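Local structure of nitrite oxidoreductase subunit A (Kuenenia stuttgartiensis, 7B04) at residues Arg265-Tyr270 and Leu610-Ala615; Asn269-Gly274 and Glu1088-Cys1093. The protein is a NarG-like subunit of the molybdopterin oxidoreductase family that houses a molybdenum atom, an iron-sulfur cluster and two MD1 groups. All blocks are in the same frame, centred on the assembly; numbering follows the deposited sequence.

Contact 1 (Arg265-Tyr270 and Leu610-Ala615); sequences RNWSNY and LDEEVA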
# COMPACT_ATOMS: atom_id res chain seq x y z
N ARG B 265 32.51 -11.89 4.41
CA ARG B 265 32.17 -10.65 5.09
C ARG B 265 30.67 -10.44 5.09
O ARG B 265 30.01 -10.48 4.04
CB ARG B 265 32.89 -9.49 4.44
CG ARG B 265 34.29 -9.36 4.98
CD ARG B 265 34.91 -8.07 4.59
NE ARG B 265 34.66 -7.05 5.60
CZ ARG B 265 35.36 -5.93 5.70
NH1 ARG B 265 35.07 -5.04 6.65
NH2 ARG B 265 36.34 -5.68 4.84
N ASN B 266 30.12 -10.24 6.29
CA ASN B 266 28.69 -10.06 6.46
C ASN B 266 28.29 -8.65 6.03
O ASN B 266 28.83 -7.65 6.53
CB ASN B 266 28.31 -10.29 7.92
CG ASN B 266 28.67 -11.67 8.41
OD1 ASN B 266 28.84 -12.60 7.62
ND2 ASN B 266 28.82 -11.81 9.73
N TRP B 267 27.39 -8.57 5.06
CA TRP B 267 26.93 -7.29 4.55
C TRP B 267 25.78 -6.76 5.41
O TRP B 267 24.88 -7.51 5.80
CB TRP B 267 26.49 -7.42 3.09
CG TRP B 267 27.55 -6.90 2.20
CD1 TRP B 267 28.85 -6.67 2.56
CD2 TRP B 267 27.45 -6.55 0.82
NE1 TRP B 267 29.55 -6.18 1.50
CE2 TRP B 267 28.72 -6.10 0.41
CE3 TRP B 267 26.40 -6.56 -0.11
CZ2 TRP B 267 28.98 -5.68 -0.89
CZ3 TRP B 267 26.66 -6.14 -1.40
CH2 TRP B 267 27.94 -5.70 -1.78
N SER B 268 25.82 -5.46 5.67
CA SER B 268 24.89 -4.85 6.60
C SER B 268 23.53 -4.62 5.93
O SER B 268 23.40 -4.63 4.70
CB SER B 268 25.46 -3.52 7.11
OG SER B 268 25.76 -2.65 6.02
N ASN B 269 22.52 -4.42 6.77
CA ASN B 269 21.16 -4.19 6.29
C ASN B 269 20.58 -2.87 6.75
O ASN B 269 20.10 -2.08 5.92
CB ASN B 269 20.24 -5.34 6.76
CG ASN B 269 20.57 -6.65 6.07
OD1 ASN B 269 20.68 -6.71 4.85
ND2 ASN B 269 20.72 -7.71 6.86
N TYR B 270 20.62 -2.59 8.06
CA TYR B 270 19.93 -1.43 8.61
C TYR B 270 20.51 -0.14 8.06
O TYR B 270 19.77 0.73 7.56
CB TYR B 270 20.03 -1.47 10.14
CG TYR B 270 19.13 -0.52 10.90
CD1 TYR B 270 17.82 -0.30 10.50
CD2 TYR B 270 19.58 0.12 12.04
CE1 TYR B 270 16.99 0.54 11.22
CE2 TYR B 270 18.76 0.97 12.76
CZ TYR B 270 17.47 1.18 12.34
OH TYR B 270 16.65 2.03 13.05
N LEU B 610 33.96 -10.91 9.05
CA LEU B 610 34.15 -9.51 9.40
C LEU B 610 33.03 -8.69 8.78
O LEU B 610 32.89 -8.65 7.56
CB LEU B 610 35.51 -9.02 8.93
CG LEU B 610 35.87 -7.58 9.27
CD1 LEU B 610 35.89 -7.37 10.77
CD2 LEU B 610 37.22 -7.22 8.66
N ASP B 611 32.24 -8.04 9.63
CA ASP B 611 31.11 -7.26 9.13
C ASP B 611 31.58 -6.12 8.25
O ASP B 611 32.67 -5.56 8.43
CB ASP B 611 30.28 -6.72 10.30
CG ASP B 611 29.64 -7.83 11.11
OD1 ASP B 611 29.38 -8.91 10.56
OD2 ASP B 611 29.39 -7.61 12.32
N GLU B 612 30.75 -5.77 7.26
CA GLU B 612 31.05 -4.69 6.34
C GLU B 612 29.75 -3.95 6.02
O GLU B 612 28.66 -4.52 6.08
CB GLU B 612 31.70 -5.21 5.05
CG GLU B 612 31.95 -4.14 3.98
CD GLU B 612 32.61 -4.70 2.73
OE1 GLU B 612 33.04 -5.87 2.76
OE2 GLU B 612 32.70 -3.97 1.73
N GLU B 613 29.89 -2.67 5.67
CA GLU B 613 28.77 -1.85 5.24
C GLU B 613 28.64 -1.89 3.72
O GLU B 613 29.63 -1.79 3.00
CB GLU B 613 28.95 -0.41 5.71
CG GLU B 613 27.66 0.23 6.20
CD GLU B 613 26.63 0.38 5.12
OE1 GLU B 613 27.02 0.53 3.95
OE2 GLU B 613 25.42 0.34 5.43
N VAL B 614 27.40 -2.02 3.25
CA VAL B 614 27.15 -2.16 1.82
C VAL B 614 27.46 -0.87 1.07
O VAL B 614 27.86 -0.91 -0.10
CB VAL B 614 25.69 -2.60 1.59
CG1 VAL B 614 25.37 -2.68 0.11
CG2 VAL B 614 25.42 -3.93 2.28
N ALA B 615 27.32 0.30 1.72
CA ALA B 615 27.42 1.57 0.99
C ALA B 615 28.77 1.75 0.31
O ALA B 615 28.86 2.48 -0.68
CB ALA B 615 27.15 2.74 1.93

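Contact 2 (Asn269-Gly274 and Glu1088-Cys1093); sequences NYTWHG and EADNHC. With MD1 (phosphoric acid 4-(2-amino-4-oxo-3,4,5,6,-tetrahydro-pteridin-6-yl)-2-hydroxy-3,4-dimercapto-but-3-en-yl ester guanylate ester), chain C.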
# COMPACT_ATOMS: atom_id res chain seq x y z
N ASN B 269 22.52 -4.42 6.77
CA ASN B 269 21.16 -4.19 6.29
C ASN B 269 20.58 -2.87 6.75
O ASN B 269 20.10 -2.08 5.92
CB ASN B 269 20.24 -5.34 6.76
CG ASN B 269 20.57 -6.65 6.07
OD1 ASN B 269 20.68 -6.71 4.85
ND2 ASN B 269 20.72 -7.71 6.86
N TYR B 270 20.62 -2.59 8.06
CA TYR B 270 19.93 -1.43 8.61
C TYR B 270 20.51 -0.14 8.06
O TYR B 270 19.77 0.73 7.56
CB TYR B 270 20.03 -1.47 10.14
CG TYR B 270 19.13 -0.52 10.90
CD1 TYR B 270 17.82 -0.30 10.50
CD2 TYR B 270 19.58 0.12 12.04
CE1 TYR B 270 16.99 0.54 11.22
CE2 TYR B 270 18.76 0.97 12.76
CZ TYR B 270 17.47 1.18 12.34
OH TYR B 270 16.65 2.03 13.05
N THR B 271 21.82 0.03 8.17
CA THR B 271 22.46 1.24 7.69
C THR B 271 22.40 1.37 6.17
O THR B 271 22.17 2.47 5.65
CB THR B 271 23.90 1.27 8.19
OG1 THR B 271 24.61 0.14 7.66
CG2 THR B 271 23.89 1.20 9.70
N TRP B 272 22.64 0.27 5.45
CA TRP B 272 22.61 0.31 3.99
C TRP B 272 21.33 0.93 3.46
O TRP B 272 21.35 1.67 2.47
CB TRP B 272 22.79 -1.10 3.43
CG TRP B 272 22.35 -1.25 2.01
CD1 TRP B 272 21.39 -2.09 1.53
CD2 TRP B 272 22.84 -0.51 0.88
NE1 TRP B 272 21.26 -1.93 0.17
CE2 TRP B 272 22.14 -0.97 -0.25
CE3 TRP B 272 23.81 0.48 0.72
CZ2 TRP B 272 22.38 -0.47 -1.53
CZ3 TRP B 272 24.05 0.98 -0.54
CH2 TRP B 272 23.33 0.50 -1.65
N HIS B 273 20.20 0.63 4.10
CA HIS B 273 18.92 1.18 3.66
C HIS B 273 18.70 2.61 4.13
O HIS B 273 17.67 3.20 3.79
CB HIS B 273 17.79 0.28 4.15
CG HIS B 273 17.76 -1.07 3.48
ND1 HIS B 273 17.04 -2.13 3.99
CD2 HIS B 273 18.34 -1.51 2.35
CE1 HIS B 273 17.20 -3.18 3.20
NE2 HIS B 273 17.98 -2.83 2.20
N GLY B 274 19.63 3.20 4.87
CA GLY B 274 19.41 4.53 5.42
C GLY B 274 18.41 4.57 6.54
O GLY B 274 17.83 5.62 6.82
N GLU B 1088 30.12 -0.74 14.08
CA GLU B 1088 29.38 -1.98 14.28
C GLU B 1088 28.41 -2.03 13.11
O GLU B 1088 27.69 -1.05 12.97
CB GLU B 1088 28.49 -1.87 15.50
CG GLU B 1088 27.45 -2.97 15.55
CD GLU B 1088 27.73 -3.83 16.74
OE1 GLU B 1088 27.55 -5.02 16.67
OE2 GLU B 1088 28.16 -3.28 17.71
N ALA B 1089 28.38 -3.10 12.34
CA ALA B 1089 27.43 -3.14 11.23
C ALA B 1089 26.02 -3.00 11.79
O ALA B 1089 25.68 -3.62 12.81
CB ALA B 1089 27.58 -4.42 10.40
N ASP B 1090 25.23 -2.13 11.17
CA ASP B 1090 23.89 -1.75 11.60
C ASP B 1090 23.92 -0.96 12.90
O ASP B 1090 22.88 -0.78 13.53
CB ASP B 1090 22.96 -2.96 11.72
CG ASP B 1090 22.95 -3.83 10.46
OD1 ASP B 1090 23.24 -3.29 9.36
OD2 ASP B 1090 22.63 -5.03 10.54
N ASN B 1091 25.10 -0.49 13.34
CA ASN B 1091 25.24 0.33 14.54
C ASN B 1091 26.49 1.18 14.39
O ASN B 1091 27.58 0.72 14.72
CB ASN B 1091 25.34 -0.55 15.77
CG ASN B 1091 25.09 0.21 17.05
OD1 ASN B 1091 24.40 1.22 17.06
ND2 ASN B 1091 25.65 -0.30 18.14
N HIS B 1092 26.31 2.45 14.04
CA HIS B 1092 27.39 3.39 13.73
C HIS B 1092 28.24 2.93 12.55
O HIS B 1092 29.42 2.57 12.67
CB HIS B 1092 28.29 3.62 14.93
CG HIS B 1092 29.26 4.73 14.71
ND1 HIS B 1092 28.85 5.97 14.25
CD2 HIS B 1092 30.61 4.78 14.77
CE1 HIS B 1092 29.91 6.75 14.11
NE2 HIS B 1092 30.99 6.05 14.41
N CYS B 1093 27.61 2.93 11.38
CA CYS B 1093 28.32 2.88 10.11
C CYS B 1093 27.54 3.75 9.13
O CYS B 1093 26.62 4.49 9.53
CB CYS B 1093 28.56 1.42 9.66
SG CYS B 1093 27.12 0.40 9.45
PB MD1 C . 14.93 -4.52 0.18
O3B MD1 C . 13.35 -4.50 -0.29
O1B MD1 C . 15.77 -4.80 -1.04
O2B MD1 C . 15.13 -5.62 1.19
O3A MD1 C . 15.40 -3.09 0.86
C10 MD1 C . 14.49 -2.18 1.40
C11 MD1 C . 14.96 -0.73 1.09
O11 MD1 C . 14.20 -0.20 -0.22
C12 MD1 C . 14.79 0.06 2.15
S12 MD1 C . 13.94 -0.59 3.61
C13 MD1 C . 15.27 1.54 2.27
S13 MD1 C . 14.86 2.31 3.86
C14 MD1 C . 15.98 2.37 1.31
N15 MD1 C . 14.89 3.45 0.82
C16 MD1 C . 15.21 4.16 -0.36
C15 MD1 C . 14.39 5.35 -0.72
O14 MD1 C . 13.51 5.69 -0.00
N17 MD1 C . 14.69 6.11 -1.96
C17 MD1 C . 15.83 5.66 -2.89
N16 MD1 C . 16.12 6.40 -4.10
N18 MD1 C . 16.67 4.45 -2.54
C20 MD1 C . 16.40 3.70 -1.34
N8 MD1 C . 17.21 2.58 -1.06
C7 MD1 C . 16.81 1.73 0.23
PA MD1 C . 12.55 -5.84 -0.84
O1A MD1 C . 11.07 -5.72 -0.56
O2A MD1 C . 12.78 -5.93 -2.32
O5' MD1 C . 13.12 -7.25 -0.22
C5' MD1 C . 12.34 -8.39 -0.46
C4' MD1 C . 12.90 -9.20 -1.68
O4' MD1 C . 13.06 -10.69 -1.29
C1' MD1 C . 11.85 -11.42 -1.94
N9 MD1 C . 11.15 -12.30 -0.96
C4 MD1 C . 11.78 -13.36 -0.50
N3 MD1 C . 13.14 -13.89 -0.77
C2 MD1 C . 13.59 -15.10 -0.10
N2 MD1 C . 14.91 -15.61 -0.37
N1 MD1 C . 12.73 -15.80 0.82
C6 MD1 C . 11.42 -15.28 1.08
O6 MD1 C . 10.71 -15.85 1.84
C5 MD1 C . 10.95 -14.00 0.37
N7 MD1 C . 9.82 -13.32 0.43
C8 MD1 C . 9.93 -12.25 -0.40
C2' MD1 C . 11.08 -10.50 -2.37
O2' MD1 C . 10.43 -10.92 -3.61
C3' MD1 C . 12.07 -9.20 -2.65
O3' MD1 C . 12.75 -9.38 -3.92
O HOH W 1 21.27 -7.03 9.37

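Contact 1 (Arg265-Tyr270 and Leu610-Ala615)
L610 meets R265 twice: its carbonyl O accepts a hydrogen bond from R265 NE (3.1 Å), and its CD2 methyl rests over one face of the guanidinium. The carbonyl of D611 serves the edge of that group, taking R265 NH1 at 3.0 Å along an almost straight line (174°), while its carboxylate OD1 accepts from N266 ND2; N243 holds the N266 amide oxygen. Long and rich in N-H groups, arginine suits a place lined with backbone carbonyls. E612 makes the single beta bridge, with W267: its N donates to N266 O (2.8 Å), and its O receives a weak bond from S268 N. The loop thus runs beside 265-266, an outermost strand of the mixed sheet. With CG anti to its backbone N (chi1 176°), E612 sends an extended chain across R265, bringing OE1 over the guanidinium face opposite L610. That salt bridge, 3.5 Å from NE, is purely electrostatic, and K223 is the stronger partner of the carboxylate. E613 carries its OE2 to within 3.1 Å of S268 OG, but T271 is probably its main partner. V614 N donates to S268 OG (3.3 Å), and its CG1 makes a CH-pi contact over the six-membered ring of W267.

Contact 2 (Asn269-Gly274 and Glu1088-Cys1093)
D1090 OD1 is gripped by two backbone amides, N269 N at 2.9 Å and Y270 N at 3.0 Å. The first uses the syn lone pair, whereas the second comes from above the carboxylate plane, 72° out of it. The other oxygen, OD2, accepts from a water (2.7 Å), which accepts from N269 ND2, so both carboxylate oxygens reach one turn; R225 holds the amide oxygen of N269. The short aspartate side chain suits a place where the type II turn E1088-N1091 lies against the amides; with CG anti to the carbonyl carbon (chi1 -51°), its carboxylate swings onto them with little freedom to move. Its CB packs on Y270 CB at 3.6 Å. The Y270 ring leads off, edge toward D1090 O, to stack on Y566, and its OH hydrogen-bonds T288. T271 turns its CG2 methyl to D1090 CA (3.5 Å), while its OG1 lies 3.1 Å from C1093 SG and probably bonds E613 OE2. T271 also opens the type I turn that ends at G274, and H273 lays one ring face against MD1, NE2 2.9 Å from its O3A. Two converging N-H groups probably stabilise the negative charge of D1090, and this anchored loop leads into the ligand pocket.

Overall arrangement
Both contacts are buried near the middle of the chain, their centres about 7 Å apart, and both draw on one continuous run, 265-274, sharing N269 and Y270. Contact 1 belongs to the edge of a sheet: a short edge strand and an irregular loop run side by side, joined by a single beta bridge, an arginine and its acidic neighbour, and the tryptophan-valine packing. Contact 2 joins two turns over a smaller interface, where one carboxylate does most of the polar work and a water helps; its second segment comes from over 800 residues later. E613 ties them together, with OE2 probably bonded to T271 OG1 and CG against C1093 SG. From contact 1 to contact 2, the chain approaches MD1.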